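Local coordinates for protein alpha-L-rhamnosidase (Klebsiella oxytoca, PDB 4XHC) that releases terminal alpha-L-rhamnose from rhamnosides by hydrolysis, as a two-domain glycosidase of family GH78, and binds alpha-L-rhamnopyranose in its pocket, at residues N229-V234 with V259-H264; E320-A325 with A386-P391. All blocks are in the same frame, centred on the assembly; numbering follows the deposited sequence.

Contact 1. Residues N229-V234 with V259-H264; sequences NCMQEV and VTFARH
M231 reaches across to F261 and R263 and is the sole link between the two segments, which bury just 115 Å² together. The close part is a Met-aromatic contact: M231 SD lies 4.0 Å from F261 CD2 and 5.0 Å from the centre of the F261 ring. The sulfur comes in obliquely, 49° off the ring normal. Beyond it the methyl group turns aside to R263, where M231 CE is 4.1 Å from both R263 CB and R263 CG. A bend about CG–SD (chi3 69°) makes this division of labour possible, giving the sulfur to the aromatic ring and the terminal carbon to the aliphatic root of the arginine. M231 is buried.

The other side is looser. F261 and R263 are partly exposed, and between them A262, in a left-handed backbone conformation, directs its methyl group away from M231 into an exposed position. The charged end of R263 takes no part in the apolar contact: NH1 bonds to the carbonyl of S201 and NH2 forms a salt bridge with D265.

M231 is the first residue to leave helix 214-230, while F261 and R263 belong to the link from helix 247-259 to helix 264-276. Within the helical six-hairpin glycosidase domain, the contact therefore packs the loop between two consecutive helices against the C-terminal end of the helix before them. F261 also packs on V224 and Q228 of helix 214-230, and L266 of helix 264-276 touches M231; the end of strand 187-200 meets M231 O through T200 OG1, and S201 just after it bonds to the M231 backbone.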
ATOM      1  N   ASN A 229      22.495  11.702  -9.634  1.00 53.90           N
ATOM      2  CA  ASN A 229      21.337  11.152  -8.937  1.00 55.09           C
ATOM      3  C   ASN A 229      21.359  11.435  -7.431  1.00 54.44           C
ATOM      4  O   ASN A 229      20.308  11.473  -6.785  1.00 56.18           O
ATOM      5  CB  ASN A 229      21.172   9.654  -9.234  1.00 54.55           C
ATOM      6  CG  ASN A 229      20.665   9.391 -10.651  1.00 55.90           C
ATOM      7  OD1 ASN A 229      20.276  10.312 -11.367  1.00 57.65           O
ATOM      8  ND2 ASN A 229      20.686   8.136 -11.066  1.00 56.39           N
ATOM      9  N   CYS A 230      22.546  11.664  -6.885  1.00 52.83           N
ATOM     10  CA  CYS A 230      22.688  12.021  -5.481  1.00 51.95           C
ATOM     11  C   CYS A 230      22.410  13.512  -5.220  1.00 52.45           C
ATOM     12  O   CYS A 230      22.054  13.891  -4.105  1.00 51.29           O
ATOM     13  CB  CYS A 230      24.079  11.614  -4.979  1.00 51.44           C
ATOM     14  SG  CYS A 230      24.234   9.844  -4.631  1.00 53.45           S
ATOM     15  N   MET A 231      22.568  14.351  -6.245  1.00 53.72           N
ATOM     16  CA  MET A 231      22.310  15.790  -6.115  1.00 56.37           C
ATOM     17  C   MET A 231      20.823  16.117  -6.221  1.00 55.73           C
ATOM     18  O   MET A 231      20.257  16.095  -7.307  1.00 55.74           O
ATOM     19  CB  MET A 231      23.102  16.587  -7.157  1.00 59.34           C
ATOM     20  CG  MET A 231      24.581  16.720  -6.813  1.00 60.84           C
ATOM     21  SD  MET A 231      25.545  17.556  -8.087  1.00 63.90           S
ATOM     22  CE  MET A 231      24.910  19.225  -7.935  1.00 66.40           C
ATOM     23  N   GLN A 232      20.210  16.400  -5.075  1.00 55.26           N
ATOM     24  CA  GLN A 232      18.778  16.657  -4.972  1.00 57.09           C
ATOM     25  C   GLN A 232      18.603  17.987  -4.232  1.00 58.56           C
ATOM     26  O   GLN A 232      19.249  18.964  -4.608  1.00 59.71           O
ATOM     27  CB  GLN A 232      18.084  15.488  -4.263  1.00 56.59           C
ATOM     28  CG  GLN A 232      18.239  14.144  -4.979  1.00 55.40           C
ATOM     29  CD  GLN A 232      17.418  14.045  -6.251  1.00 55.75           C
ATOM     30  OE1 GLN A 232      16.336  14.638  -6.360  1.00 56.86           O
ATOM     31  NE2 GLN A 232      17.921  13.283  -7.220  1.00 54.83           N
ATOM     32  N   GLU A 233      17.752  18.046  -3.201  1.00 58.50           N
ATOM     33  CA  GLU A 233      17.605  19.284  -2.418  1.00 60.38           C
ATOM     34  C   GLU A 233      18.764  19.454  -1.436  1.00 59.42           C
ATOM     35  O   GLU A 233      18.987  20.548  -0.900  1.00 58.38           O
ATOM     36  CB  GLU A 233      16.237  19.352  -1.724  1.00 62.49           C
ATOM     37  CG  GLU A 233      15.150  19.874  -2.664  1.00 66.87           C
ATOM     38  CD  GLU A 233      13.742  19.792  -2.097  1.00 69.41           C
ATOM     39  OE1 GLU A 233      13.344  18.695  -1.652  1.00 72.62           O
ATOM     40  OE2 GLU A 233      13.026  20.822  -2.118  1.00 70.78           O
ATOM     41  N   VAL A 234      19.492  18.359  -1.217  1.00 58.32           N
ATOM     42  CA  VAL A 234      20.820  18.372  -0.591  1.00 58.22           C
ATOM     43  C   VAL A 234      21.695  17.370  -1.341  1.00 57.07           C
ATOM     44  O   VAL A 234      21.210  16.668  -2.227  1.00 59.45           O
ATOM     45  CB  VAL A 234      20.764  17.981   0.905  1.00 57.50           C
ATOM     46  CG1 VAL A 234      19.885  18.948   1.681  1.00 58.57           C
ATOM     47  CG2 VAL A 234      20.277  16.548   1.098  1.00 55.84           C
ATOM     48  N   VAL A 259      34.309  20.172 -10.557  1.00 66.76           N
ATOM     49  CA  VAL A 259      34.784  19.978 -11.932  1.00 67.26           C
ATOM     50  C   VAL A 259      33.719  19.389 -12.865  1.00 65.80           C
ATOM     51  O   VAL A 259      34.009  19.085 -14.016  1.00 68.13           O
ATOM     52  CB  VAL A 259      36.030  19.053 -11.972  1.00 67.04           C
ATOM     53  CG1 VAL A 259      37.185  19.688 -11.217  1.00 66.77           C
ATOM     54  CG2 VAL A 259      35.717  17.666 -11.409  1.00 64.63           C
ATOM     55  N   THR A 260      32.499  19.215 -12.369  1.00 63.76           N
ATOM     56  CA  THR A 260      31.385  18.758 -13.194  1.00 63.31           C
ATOM     57  C   THR A 260      30.323  19.857 -13.258  1.00 63.61           C
ATOM     58  O   THR A 260      30.390  20.713 -14.140  1.00 65.22           O
ATOM     59  CB  THR A 260      30.785  17.427 -12.682  1.00 61.18           C
ATOM     60  OG1 THR A 260      30.378  17.566 -11.313  1.00 60.60           O
ATOM     61  CG2 THR A 260      31.799  16.299 -12.798  1.00 60.03           C
ATOM     62  N   PHE A 261      29.376  19.858 -12.318  1.00 61.65           N
ATOM     63  CA  PHE A 261      28.202  20.728 -12.408  1.00 63.45           C
ATOM     64  C   PHE A 261      28.389  22.106 -11.793  1.00 64.61           C
ATOM     65  O   PHE A 261      27.578  22.995 -12.027  1.00 67.01           O
ATOM     66  CB  PHE A 261      26.992  20.055 -11.775  1.00 62.57           C
ATOM     67  CG  PHE A 261      26.624  18.750 -12.412  1.00 62.11           C
ATOM     68  CD1 PHE A 261      25.890  18.720 -13.586  1.00 63.54           C
ATOM     69  CD2 PHE A 261      27.016  17.552 -11.838  1.00 60.09           C
ATOM     70  CE1 PHE A 261      25.555  17.516 -14.179  1.00 62.68           C
ATOM     71  CE2 PHE A 261      26.685  16.348 -12.424  1.00 59.65           C
ATOM     72  CZ  PHE A 261      25.950  16.329 -13.594  1.00 61.18           C
ATOM     73  N   ALA A 262      29.453  22.284 -11.019  1.00 65.37           N
ATOM     74  CA  ALA A 262      29.820  23.593 -10.447  1.00 68.57           C
ATOM     75  C   ALA A 262      28.662  24.312  -9.734  1.00 69.35           C
ATOM     76  O   ALA A 262      28.494  25.517  -9.876  1.00 71.34           O
ATOM     77  CB  ALA A 262      30.436  24.497 -11.516  1.00 70.41           C
ATOM     78  N   ARG A 263      27.879  23.564  -8.967  1.00 71.04           N
ATOM     79  CA  ARG A 263      26.835  24.148  -8.145  1.00 71.70           C
ATOM     80  C   ARG A 263      27.373  24.454  -6.755  1.00 69.57           C
ATOM     81  O   ARG A 263      27.152  23.700  -5.804  1.00 67.87           O
ATOM     82  CB  ARG A 263      25.631  23.216  -8.084  1.00 73.49           C
ATOM     83  CG  ARG A 263      24.979  23.033  -9.443  1.00 77.93           C
ATOM     84  CD  ARG A 263      23.467  22.915  -9.345  1.00 81.38           C
ATOM     85  NE  ARG A 263      22.849  24.114  -8.784  1.00 82.96           N
ATOM     86  CZ  ARG A 263      21.538  24.346  -8.754  1.00 84.50           C
ATOM     87  NH1 ARG A 263      20.665  23.477  -9.258  1.00 84.71           N
ATOM     88  NH2 ARG A 263      21.096  25.467  -8.216  1.00 86.62           N
ATOM     89  N   HIS A 264      28.080  25.579  -6.657  1.00 70.84           N
ATOM     90  CA  HIS A 264      28.694  26.031  -5.402  1.00 69.99           C
ATOM     91  C   HIS A 264      27.652  26.484  -4.394  1.00 69.22           C
ATOM     92  O   HIS A 264      27.847  26.332  -3.196  1.00 67.84           O
ATOM     93  CB  HIS A 264      29.710  27.155  -5.661  1.00 71.20           C
ATOM     94  CG  HIS A 264      30.863  26.729  -6.514  1.00 72.47           C
ATOM     95  ND1 HIS A 264      31.206  27.375  -7.684  1.00 74.08           N
ATOM     96  CD2 HIS A 264      31.731  25.694  -6.385  1.00 71.22           C
ATOM     97  CE1 HIS A 264      32.242  26.767  -8.233  1.00 74.60           C
ATOM     98  NE2 HIS A 264      32.580  25.744  -7.464  1.00 73.13           N
TER

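Contact 2. Residues E320-A325 with A386-P391; sequences EDMATA and AERFEP
F389 meets A325 and M322 across the interface, A325 by apolar contact. A325 puts its methyl group against the far end of the ring, with A325 CB 3.7 Å from F389 CZ. The carbonyl oxygen of A325 lies over one face, and the other is covered by F389's own neighbour R388, whose CB sits 3.9 Å above the ring plane over its centre.

The sulfur contact is of the Met-aromatic kind. M322 SD is 3.9 Å from F389 CZ and approaches obliquely, 69° off the ring normal. Two successive bends in the M322 chain (chi2 -79°, chi3 -94°) bring its end toward the ring, although the side chain leaves the backbone pointing neither toward nor away from 386-391. The methyl group then meets the guanidinium group, M322 CE being 4.1 Å from R388 NH1, and the two side chains cross at about a right angle.

The polar bonds do not cross between the segments. Within 320-325, D321 is the N-cap of the following helix: OD1 accepts a weak bond from T324 N, and T324 OG1 donates to D321 OD2 at 2.7 Å. Y315 also bonds to D321 OD2, and R268 to T324 OG1.

In the helical six-hairpin domain, the N-terminal end of helix 322-340 thus packs against the C-terminal end of helix 368-389. L316 of helix 302-319 touches M322, A325 and R388 alike, while E390 reaches W329 and R333 farther along helix 322-340.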
ATOM      1  N   GLU A 320      35.665  30.943  -4.050  1.00 77.47           N
ATOM      2  CA  GLU A 320      36.263  32.260  -3.754  1.00 80.12           C
ATOM      3  C   GLU A 320      35.285  33.194  -3.027  1.00 81.16           C
ATOM      4  O   GLU A 320      35.196  34.389  -3.325  1.00 82.70           O
ATOM      5  CB  GLU A 320      36.817  32.902  -5.032  1.00 83.54           C
ATOM      6  CG  GLU A 320      37.831  32.020  -5.755  1.00 84.88           C
ATOM      7  CD  GLU A 320      38.314  32.590  -7.084  1.00 88.90           C
ATOM      8  OE1 GLU A 320      37.774  33.618  -7.552  1.00 91.74           O
ATOM      9  OE2 GLU A 320      39.245  31.996  -7.669  1.00 88.77           O
ATOM     10  N   ASP A 321      34.584  32.627  -2.044  1.00 79.59           N
ATOM     11  CA  ASP A 321      33.540  33.313  -1.291  1.00 80.45           C
ATOM     12  C   ASP A 321      34.071  33.602   0.118  1.00 79.86           C
ATOM     13  O   ASP A 321      33.883  32.804   1.041  1.00 77.38           O
ATOM     14  CB  ASP A 321      32.288  32.421  -1.254  1.00 80.28           C
ATOM     15  CG  ASP A 321      31.091  33.066  -0.549  1.00 81.77           C
ATOM     16  OD1 ASP A 321      31.168  34.237  -0.126  1.00 83.76           O
ATOM     17  OD2 ASP A 321      30.055  32.375  -0.419  1.00 80.58           O
ATOM     18  N   MET A 322      34.739  34.746   0.274  1.00 81.78           N
ATOM     19  CA  MET A 322      35.332  35.129   1.560  1.00 80.66           C
ATOM     20  C   MET A 322      34.278  35.415   2.634  1.00 78.15           C
ATOM     21  O   MET A 322      34.495  35.107   3.805  1.00 76.22           O
ATOM     22  CB  MET A 322      36.256  36.341   1.395  1.00 84.81           C
ATOM     23  CG  MET A 322      37.603  36.006   0.773  1.00 86.97           C
ATOM     24  SD  MET A 322      38.774  35.268   1.941  1.00 90.88           S
ATOM     25  CE  MET A 322      39.696  36.711   2.500  1.00 94.00           C
ATOM     26  N   ALA A 323      33.137  35.976   2.234  1.00 77.62           N
ATOM     27  CA  ALA A 323      32.046  36.286   3.171  1.00 76.94           C
ATOM     28  C   ALA A 323      31.571  35.047   3.940  1.00 74.09           C
ATOM     29  O   ALA A 323      31.437  35.091   5.164  1.00 74.20           O
ATOM     30  CB  ALA A 323      30.874  36.923   2.433  1.00 77.92           C
ATOM     31  N   THR A 324      31.332  33.950   3.218  1.00 70.76           N
ATOM     32  CA  THR A 324      30.853  32.715   3.825  1.00 67.24           C
ATOM     33  C   THR A 324      31.937  32.118   4.710  1.00 65.83           C
ATOM     34  O   THR A 324      31.667  31.671   5.828  1.00 65.32           O
ATOM     35  CB  THR A 324      30.410  31.678   2.761  1.00 65.53           C
ATOM     36  OG1 THR A 324      29.226  32.139   2.099  1.00 66.65           O
ATOM     37  CG2 THR A 324      30.106  30.326   3.393  1.00 62.56           C
ATOM     38  N   ALA A 325      33.162  32.108   4.212  1.00 66.61           N
ATOM     39  CA  ALA A 325      34.257  31.492   4.950  1.00 68.03           C
ATOM     40  C   ALA A 325      34.529  32.240   6.247  1.00 70.19           C
ATOM     41  O   ALA A 325      34.802  31.620   7.268  1.00 70.82           O
ATOM     42  CB  ALA A 325      35.508  31.425   4.093  1.00 68.94           C
ATOM     43  N   ALA A 386      43.056  29.985   9.399  1.00 67.80           N
ATOM     44  CA  ALA A 386      43.434  30.915  10.465  1.00 70.29           C
ATOM     45  C   ALA A 386      44.323  32.047   9.959  1.00 72.65           C
ATOM     46  O   ALA A 386      44.149  33.183  10.370  1.00 72.80           O
ATOM     47  CB  ALA A 386      44.119  30.177  11.607  1.00 69.65           C
ATOM     48  N   GLU A 387      45.259  31.735   9.064  1.00 74.55           N
ATOM     49  CA  GLU A 387      46.135  32.751   8.470  1.00 78.16           C
ATOM     50  C   GLU A 387      45.333  33.935   7.895  1.00 79.71           C
ATOM     51  O   GLU A 387      45.774  35.076   7.989  1.00 83.57           O
ATOM     52  CB  GLU A 387      47.070  32.133   7.403  1.00 79.96           C
ATOM     53  CG  GLU A 387      48.473  31.746   7.914  1.00 83.15           C
ATOM     54  CD  GLU A 387      49.148  30.601   7.137  1.00 84.03           C
ATOM     55  OE1 GLU A 387      48.917  30.466   5.916  1.00 84.60           O
ATOM     56  OE2 GLU A 387      49.927  29.823   7.747  1.00 83.38           O
ATOM     57  N   ARG A 388      44.148  33.669   7.340  1.00 78.26           N
ATOM     58  CA  ARG A 388      43.277  34.721   6.788  1.00 78.91           C
ATOM     59  C   ARG A 388      42.373  35.399   7.815  1.00 78.26           C
ATOM     60  O   ARG A 388      42.224  36.609   7.789  1.00 81.31           O
ATOM     61  CB  ARG A 388      42.367  34.155   5.701  1.00 79.51           C
ATOM     62  CG  ARG A 388      43.080  33.501   4.537  1.00 80.49           C
ATOM     63  CD  ARG A 388      42.070  32.755   3.674  1.00 80.54           C
ATOM     64  NE  ARG A 388      42.670  32.229   2.452  1.00 81.13           N
ATOM     65  CZ  ARG A 388      43.017  32.966   1.398  1.00 83.62           C
ATOM     66  NH1 ARG A 388      42.831  34.288   1.393  1.00 85.64           N
ATOM     67  NH2 ARG A 388      43.560  32.374   0.342  1.00 83.61           N
ATOM     68  N   PHE A 389      41.740  34.624   8.691  1.00 76.02           N
ATOM     69  CA  PHE A 389      40.684  35.149   9.565  1.00 74.79           C
ATOM     70  C   PHE A 389      41.059  35.318  11.041  1.00 75.58           C
ATOM     71  O   PHE A 389      40.328  35.977  11.779  1.00 75.59           O
ATOM     72  CB  PHE A 389      39.451  34.256   9.463  1.00 72.29           C
ATOM     73  CG  PHE A 389      39.006  34.006   8.051  1.00 70.72           C
ATOM     74  CD1 PHE A 389      38.646  35.063   7.229  1.00 72.34           C
ATOM     75  CD2 PHE A 389      38.941  32.719   7.549  1.00 67.82           C
ATOM     76  CE1 PHE A 389      38.232  34.837   5.929  1.00 71.98           C
ATOM     77  CE2 PHE A 389      38.527  32.485   6.250  1.00 67.59           C
ATOM     78  CZ  PHE A 389      38.171  33.546   5.438  1.00 70.00           C
ATOM     79  N   GLU A 390      42.184  34.741  11.468  1.00 75.65           N
ATOM     80  CA  GLU A 390      42.639  34.838  12.864  1.00 76.32           C
ATOM     81  C   GLU A 390      44.148  34.524  12.974  1.00 76.83           C
ATOM     82  O   GLU A 390      44.530  33.490  13.522  1.00 75.29           O
ATOM     83  CB  GLU A 390      41.800  33.900  13.753  1.00 73.43           C
ATOM     84  CG  GLU A 390      41.811  34.246  15.242  1.00 74.78           C
ATOM     85  CD  GLU A 390      40.841  33.408  16.064  1.00 73.35           C
ATOM     86  OE1 GLU A 390      39.841  32.920  15.510  1.00 73.25           O
ATOM     87  OE2 GLU A 390      41.068  33.217  17.273  1.00 73.65           O
ATOM     88  N   PRO A 391      45.013  35.421  12.450  1.00 78.32           N
ATOM     89  CA  PRO A 391      46.455  35.141  12.295  1.00 78.39           C
ATOM     90  C   PRO A 391      47.154  34.736  13.587  1.00 79.21           C
ATOM     91  O   PRO A 391      48.068  33.910  13.566  1.00 77.00           O
ATOM     92  CB  PRO A 391      47.028  36.468  11.798  1.00 81.03           C
ATOM     93  CG  PRO A 391      45.873  37.215  11.243  1.00 81.80           C
ATOM     94  CD  PRO A 391      44.671  36.788  12.029  1.00 80.06           C
TER

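How the contacts relate
Contacts 1 and 2 follow one another along the chain within the helical glycosidase domain, with centres 24 Å apart and nearest atoms about 7 Å apart, so they do not touch. Both use a methionine that divides itself between a phenylalanine ring and an arginine. The centre of contact 1 is about 13 Å from the centre of the chain, and the contact is close to the rhamnose pocket in sequence: D237 follows 229-234 by three residues, and C230 packs on A529, between the pocket residues H528 and W530. Contact 2, its centre about 29 Å from the chain centre, joins helix ends at the periphery. Helix 264-276 connects them, through L266 to M231 and R268 to T324.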